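Local coordinates for 2-keto acid:ferredoxin oxidoreductase subunit alpha (Pyrococcus furiosus, PDB 4WBX), which probably catalyses, with its partner subunits, the CoA-dependent oxidation of 2-oxoglutarate to succinyl-CoA and carbon dioxide, passing the electrons to ferredoxin, at residues Phe40-Pro45 with Val66-Glu71; Asp72-Ile77 with Phe99-Glu104. One frame throughout, in Å; residues are numbered along the deposited sequence.

Interaction 1. Residues Phe40-Pro45 with Val66-Glu71; sequences FYAGYP and VVIQME
Tyr-41 and Gly-43 reach across to Val-66, Ile-68 and Met-70 through four backbone hydrogen bonds. The strands 40-43 and 66-69 run parallel, 13° apart, with their axes 4.8 Å from each other. Tyr-41 N donates to Val-66 O at 3.0 Å, and Tyr-41 O accepts from Ile-68 N. Gly-43 repeats the pattern, giving its N to Ile-68 O and taking Met-70 N on its O at 2.8 Å. The last bond carries the pairing one residue past strand 66-69.

Apolar contacts lie on both faces. On the face of Phe-40, Ala-42, Val-66 and Ile-68, the Phe-40 CD1 atom meets Val-66 CG1 at 3.6 Å. The far end of the same ring, at CZ, touches Ile-68 CD1 at 3.7 Å. Phe-40 CG stands anti to the backbone N (chi1 -171°), and the ring lies beside Val-66, pointing the same way. Helix 73-85 and a second subunit pack on this face. On the other face Tyr-41 runs alongside Val-67, with helix 50-59 against the tyrosine.

At the C-terminal ends of the strands, Tyr-44, just past strand 40-43, meets Gln-69 near the surface. Gln-69 CG lies 3.3 Å from Tyr-44 CE1, and the chain beyond it is extended. The amide plane is nearly perpendicular to the ring, at 87°. Pro-45 CD sits over one face of that ring, toward its rim. Strand 40-43, helix 50-59 and strand 66-69 form a beta-alpha-beta unit in the thiamine diphosphate-binding family region, and this contact is its parallel strand pair.

Interaction 2. Residues Asp72-Ile77 with Phe99-Glu104; sequences DEIASI and FSLMQE
Leu-101 and Met-102, in the region of helices 97-101 and 103-111, pack against the N-terminal part of helix 73-85. This is a helix-to-helix contact on one side of the mixed, largely parallel sheet of the thiamine diphosphate-binding family region. No hydrogen bond crosses it.

Ile-74 and Leu-101 cross at about a right angle, with Ile-74 CG1 4.1 Å from Leu-101 CB. Glu-73 crosses Leu-101 obliquely. Its chain bends at chi2 (90°), which brings OE1 to 3.5 Å from Leu-101 CD1. The carboxylate therefore lies against a methyl group.

Met-102 is extended beyond CG and passes obliquely by Ile-77. Ile-77 CG2 meets Met-102 CG at 4.0 Å, and the sulfur lies near Ile-77 CB. Met-102 CG also approaches the backbone at Glu-73 O, at 3.7 Å. Thr-92 and Thr-94 of strand 90-94 lie against the methionine.

Both segments have local bonds that steady them. Asp-72 is the N-cap of helix 73-85, its OD1 accepting from Ile-74 N. Phe-99 O takes two donors from opposite faces of its carbonyl plane, Met-102 N and the side-chain amide of Gln-103. Gln-103 NE2 also sits over the centre of the Phe-99 ring, 3.6 Å above its plane.

From the N terminus, the chain leaves strand 40-43, passes through helix 50-59 and returns as strand 66-69, closing the loop of interaction 1. It goes straight on into helix 73-85, then through strand 90-94 to helices 97-101 and 103-111, where interaction 2 closes a second loop. The two loops follow in series and neither nest nor cross. Their centres are about 12 Å apart, and they touch. Ser-76 OG makes a weak hydrogen bond to Ala-42 O, and Met-70 packs on Ala-75. Interaction 1 joins two neighbouring strands at one border of the sheet within this chain. Interaction 2 joins helices packed on that sheet. Both contacts also meet a second subunit.

Interaction 1. Residues Phe40-Pro45 with Val66-Glu71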
loop_
_atom_site.group_PDB
_atom_site.type_symbol
_atom_site.label_atom_id
_atom_site.label_comp_id
_atom_site.label_asym_id
_atom_site.label_seq_id
_atom_site.Cartn_x
_atom_site.Cartn_y
_atom_site.Cartn_z
ATOM N N PHE A 40 3.646 22.327 6.068
ATOM C CA PHE A 40 3.042 21.158 5.445
ATOM C C PHE A 40 2.813 20.084 6.503
ATOM O O PHE A 40 3.738 19.661 7.205
ATOM C CB PHE A 40 3.908 20.607 4.331
ATOM C CG PHE A 40 3.240 19.524 3.518
ATOM C CD1 PHE A 40 2.545 19.842 2.354
ATOM C CD2 PHE A 40 3.314 18.194 3.907
ATOM C CE1 PHE A 40 1.935 18.868 1.607
ATOM C CE2 PHE A 40 2.697 17.226 3.172
ATOM C CZ PHE A 40 2.007 17.557 2.016
ATOM N N TYR A 41 1.568 19.657 6.631
ATOM C CA TYR A 41 1.249 18.551 7.513
ATOM C C TYR A 41 0.443 17.576 6.683
ATOM O O TYR A 41 -0.472 17.993 5.980
ATOM C CB TYR A 41 0.461 19.024 8.743
ATOM C CG TYR A 41 0.002 17.900 9.641
ATOM C CD1 TYR A 41 0.714 17.564 10.769
ATOM C CD2 TYR A 41 -1.156 17.172 9.360
ATOM C CE1 TYR A 41 0.306 16.532 11.583
ATOM C CE2 TYR A 41 -1.575 16.136 10.181
ATOM C CZ TYR A 41 -0.834 15.826 11.289
ATOM O OH TYR A 41 -1.220 14.809 12.125
ATOM N N ALA A 42 0.782 16.294 6.740
ATOM C CA ALA A 42 0.009 15.310 6.012
ATOM C C ALA A 42 -0.307 14.145 6.921
ATOM O O ALA A 42 0.592 13.497 7.442
ATOM C CB ALA A 42 0.754 14.846 4.765
ATOM N N GLY A 43 -1.588 13.883 7.130
ATOM C CA GLY A 43 -1.980 12.883 8.101
ATOM C C GLY A 43 -3.381 12.390 7.865
ATOM O O GLY A 43 -3.936 12.586 6.790
ATOM N N TYR A 44 -3.931 11.721 8.871
ATOM C CA TYR A 44 -5.340 11.353 8.899
ATOM C C TYR A 44 -5.821 11.360 10.337
ATOM O O TYR A 44 -5.047 11.046 11.232
ATOM C CB TYR A 44 -5.588 9.978 8.284
ATOM C CG TYR A 44 -7.036 9.836 7.900
ATOM C CD1 TYR A 44 -7.563 10.595 6.863
ATOM C CD2 TYR A 44 -7.896 9.005 8.605
ATOM C CE1 TYR A 44 -8.892 10.507 6.510
ATOM C CE2 TYR A 44 -9.240 8.908 8.255
ATOM C CZ TYR A 44 -9.725 9.667 7.201
ATOM O OH TYR A 44 -11.047 9.599 6.827
ATOM N N PRO A 45 -7.093 11.724 10.572
ATOM C CA PRO A 45 -7.628 11.635 11.936
ATOM C C PRO A 45 -7.703 10.201 12.478
ATOM O O PRO A 45 -8.575 9.425 12.079
ATOM C CB PRO A 45 -9.036 12.234 11.803
ATOM C CG PRO A 45 -8.941 13.144 10.638
ATOM C CD PRO A 45 -7.996 12.473 9.680
ATOM N N VAL A 66 -0.484 24.189 4.685
ATOM C CA VAL A 66 -1.431 23.266 4.073
ATOM C C VAL A 66 -1.527 21.956 4.829
ATOM O O VAL A 66 -0.512 21.402 5.263
ATOM C CB VAL A 66 -1.050 22.971 2.604
ATOM C CG1 VAL A 66 0.411 22.677 2.507
ATOM C CG2 VAL A 66 -1.855 21.791 2.064
ATOM N N VAL A 67 -2.751 21.464 4.986
ATOM C CA VAL A 67 -2.981 20.193 5.634
ATOM C C VAL A 67 -3.543 19.257 4.599
ATOM O O VAL A 67 -4.379 19.646 3.817
ATOM C CB VAL A 67 -3.926 20.350 6.822
ATOM C CG1 VAL A 67 -4.355 18.991 7.359
ATOM C CG2 VAL A 67 -3.243 21.170 7.917
ATOM N N ILE A 68 -3.053 18.032 4.551
ATOM C CA ILE A 68 -3.458 17.105 3.503
ATOM C C ILE A 68 -4.012 15.828 4.121
ATOM O O ILE A 68 -3.282 15.038 4.711
ATOM C CB ILE A 68 -2.275 16.778 2.559
ATOM C CG1 ILE A 68 -2.103 17.904 1.540
ATOM C CG2 ILE A 68 -2.505 15.474 1.795
ATOM C CD1 ILE A 68 -1.252 17.523 0.338
ATOM N N GLN A 69 -5.317 15.629 4.003
ATOM C CA GLN A 69 -5.942 14.500 4.673
ATOM C C GLN A 69 -5.788 13.240 3.851
ATOM O O GLN A 69 -6.589 12.966 2.963
ATOM C CB GLN A 69 -7.410 14.785 4.938
ATOM C CG GLN A 69 -8.173 13.598 5.463
ATOM C CD GLN A 69 -9.577 13.951 5.895
ATOM O OE1 GLN A 69 -9.775 14.828 6.738
ATOM N NE2 GLN A 69 -10.564 13.270 5.318
ATOM N N MET A 70 -4.743 12.472 4.124
ATOM C CA MET A 70 -4.551 11.270 3.339
ATOM C C MET A 70 -4.969 10.018 4.078
ATOM O O MET A 70 -4.571 9.758 5.217
ATOM C CB MET A 70 -3.103 11.149 2.856
ATOM C CG MET A 70 -3.016 11.230 1.337
ATOM S SD MET A 70 -1.445 11.828 0.700
ATOM C CE MET A 70 -2.059 12.958 -0.534
ATOM N N GLU A 71 -5.830 9.281 3.393
ATOM C CA GLU A 71 -6.187 7.921 3.723
ATOM C C GLU A 71 -4.986 7.099 4.204
ATOM O O GLU A 71 -4.900 6.704 5.357
ATOM C CB GLU A 71 -6.812 7.267 2.478
ATOM C CG GLU A 71 -7.603 8.242 1.532
ATOM C CD GLU A 71 -6.781 8.882 0.362
ATOM O OE1 GLU A 71 -5.549 8.651 0.238
ATOM O OE2 GLU A 71 -7.389 9.626 -0.458
#

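Interaction 2. Residues Asp72-Ile77 with Phe99-Glu104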
loop_
_atom_site.group_PDB
_atom_site.type_symbol
_atom_site.label_atom_id
_atom_site.label_comp_id
_atom_site.label_asym_id
_atom_site.label_seq_id
_atom_site.Cartn_x
_atom_site.Cartn_y
_atom_site.Cartn_z
ATOM N N ASP A 72 -4.046 6.892 3.293
ATOM C CA ASP A 72 -2.979 5.897 3.417
ATOM C C ASP A 72 -1.714 6.408 4.132
ATOM O O ASP A 72 -1.094 7.364 3.657
ATOM C CB ASP A 72 -2.620 5.417 1.999
ATOM C CG ASP A 72 -1.814 4.148 1.996
ATOM O OD1 ASP A 72 -0.929 4.003 2.854
ATOM O OD2 ASP A 72 -2.059 3.283 1.124
ATOM N N GLU A 73 -1.306 5.764 5.235
ATOM C CA GLU A 73 -0.060 6.138 5.936
ATOM C C GLU A 73 1.170 6.096 5.027
ATOM O O GLU A 73 2.099 6.890 5.192
ATOM C CB GLU A 73 0.211 5.224 7.133
ATOM C CG GLU A 73 -0.725 5.365 8.287
ATOM C CD GLU A 73 -1.895 4.430 8.150
ATOM O OE1 GLU A 73 -2.107 3.928 7.038
ATOM O OE2 GLU A 73 -2.601 4.179 9.143
ATOM N N ILE A 74 1.186 5.143 4.100
ATOM C CA ILE A 74 2.219 5.075 3.091
ATOM C C ILE A 74 2.231 6.363 2.277
ATOM O O ILE A 74 3.287 6.946 2.007
ATOM C CB ILE A 74 2.012 3.881 2.149
ATOM C CG1 ILE A 74 1.798 2.596 2.957
ATOM C CG2 ILE A 74 3.167 3.772 1.170
ATOM C CD1 ILE A 74 2.440 1.378 2.371
ATOM N N ALA A 75 1.044 6.800 1.883
ATOM C CA ALA A 75 0.907 8.011 1.095
ATOM C C ALA A 75 1.159 9.223 1.968
ATOM O O ALA A 75 1.665 10.242 1.515
ATOM C CB ALA A 75 -0.467 8.087 0.474
ATOM N N SER A 76 0.801 9.099 3.227
ATOM C CA SER A 76 0.850 10.225 4.149
ATOM C C SER A 76 2.284 10.718 4.320
ATOM O O SER A 76 2.561 11.911 4.155
ATOM C CB SER A 76 0.251 9.823 5.494
ATOM O OG SER A 76 -0.130 10.973 6.214
ATOM N N ILE A 77 3.185 9.780 4.624
ATOM C CA ILE A 77 4.623 10.041 4.739
ATOM C C ILE A 77 5.258 10.409 3.379
ATOM O O ILE A 77 6.060 11.350 3.305
ATOM C CB ILE A 77 5.351 8.809 5.388
ATOM C CG1 ILE A 77 6.840 9.073 5.566
ATOM C CG2 ILE A 77 5.094 7.524 4.610
ATOM C CD1 ILE A 77 7.099 10.325 6.337
ATOM N N PHE A 99 2.380 3.046 11.846
ATOM C CA PHE A 99 3.803 3.367 11.924
ATOM C C PHE A 99 4.615 2.314 11.215
ATOM O O PHE A 99 5.621 2.637 10.596
ATOM C CB PHE A 99 4.275 3.472 13.364
ATOM C CG PHE A 99 5.644 4.080 13.509
ATOM C CD1 PHE A 99 5.935 5.306 12.934
ATOM C CD2 PHE A 99 6.617 3.453 14.252
ATOM C CE1 PHE A 99 7.149 5.869 13.096
ATOM C CE2 PHE A 99 7.855 4.022 14.403
ATOM C CZ PHE A 99 8.127 5.228 13.830
ATOM N N SER A 100 4.177 1.059 11.329
ATOM C CA SER A 100 4.788 -0.021 10.573
ATOM C C SER A 100 4.742 0.266 9.068
ATOM O O SER A 100 5.743 0.142 8.398
ATOM C CB SER A 100 4.099 -1.347 10.885
ATOM O OG SER A 100 4.342 -1.730 12.230
ATOM N N LEU A 101 3.587 0.666 8.547
ATOM C CA LEU A 101 3.453 0.990 7.132
ATOM C C LEU A 101 4.450 2.042 6.623
ATOM O O LEU A 101 4.851 1.994 5.450
ATOM C CB LEU A 101 2.033 1.459 6.851
ATOM C CG LEU A 101 0.992 0.334 6.893
ATOM C CD1 LEU A 101 -0.440 0.868 6.766
ATOM C CD2 LEU A 101 1.279 -0.710 5.830
ATOM N N MET A 102 4.852 2.983 7.477
ATOM C CA MET A 102 5.712 4.071 7.030
ATOM C C MET A 102 7.206 3.691 6.990
ATOM O O MET A 102 8.023 4.518 6.574
ATOM C CB MET A 102 5.561 5.317 7.916
ATOM C CG MET A 102 4.160 5.883 8.124
ATOM S SD MET A 102 4.357 7.428 9.038
ATOM C CE MET A 102 2.769 8.259 8.916
ATOM N N GLN A 103 7.579 2.473 7.400
ATOM C CA GLN A 103 9.013 2.143 7.563
ATOM C C GLN A 103 9.851 2.186 6.267
ATOM O O GLN A 103 10.994 2.626 6.303
ATOM C CB GLN A 103 9.193 0.775 8.228
ATOM C CG GLN A 103 8.703 0.697 9.695
ATOM C CD GLN A 103 9.258 1.800 10.611
ATOM O OE1 GLN A 103 10.452 1.834 10.925
ATOM N NE2 GLN A 103 8.382 2.703 11.043
ATOM N N GLU A 104 9.292 1.769 5.127
ATOM C CA GLU A 104 10.003 1.891 3.848
ATOM C C GLU A 104 10.309 3.335 3.459
ATOM O O GLU A 104 11.451 3.673 3.172
ATOM C CB GLU A 104 9.212 1.259 2.729
ATOM C CG GLU A 104 9.992 1.187 1.410
ATOM C CD GLU A 104 9.107 0.837 0.221
ATOM O OE1 GLU A 104 8.190 1.627 -0.099
ATOM O OE2 GLU A 104 9.312 -0.248 -0.367
#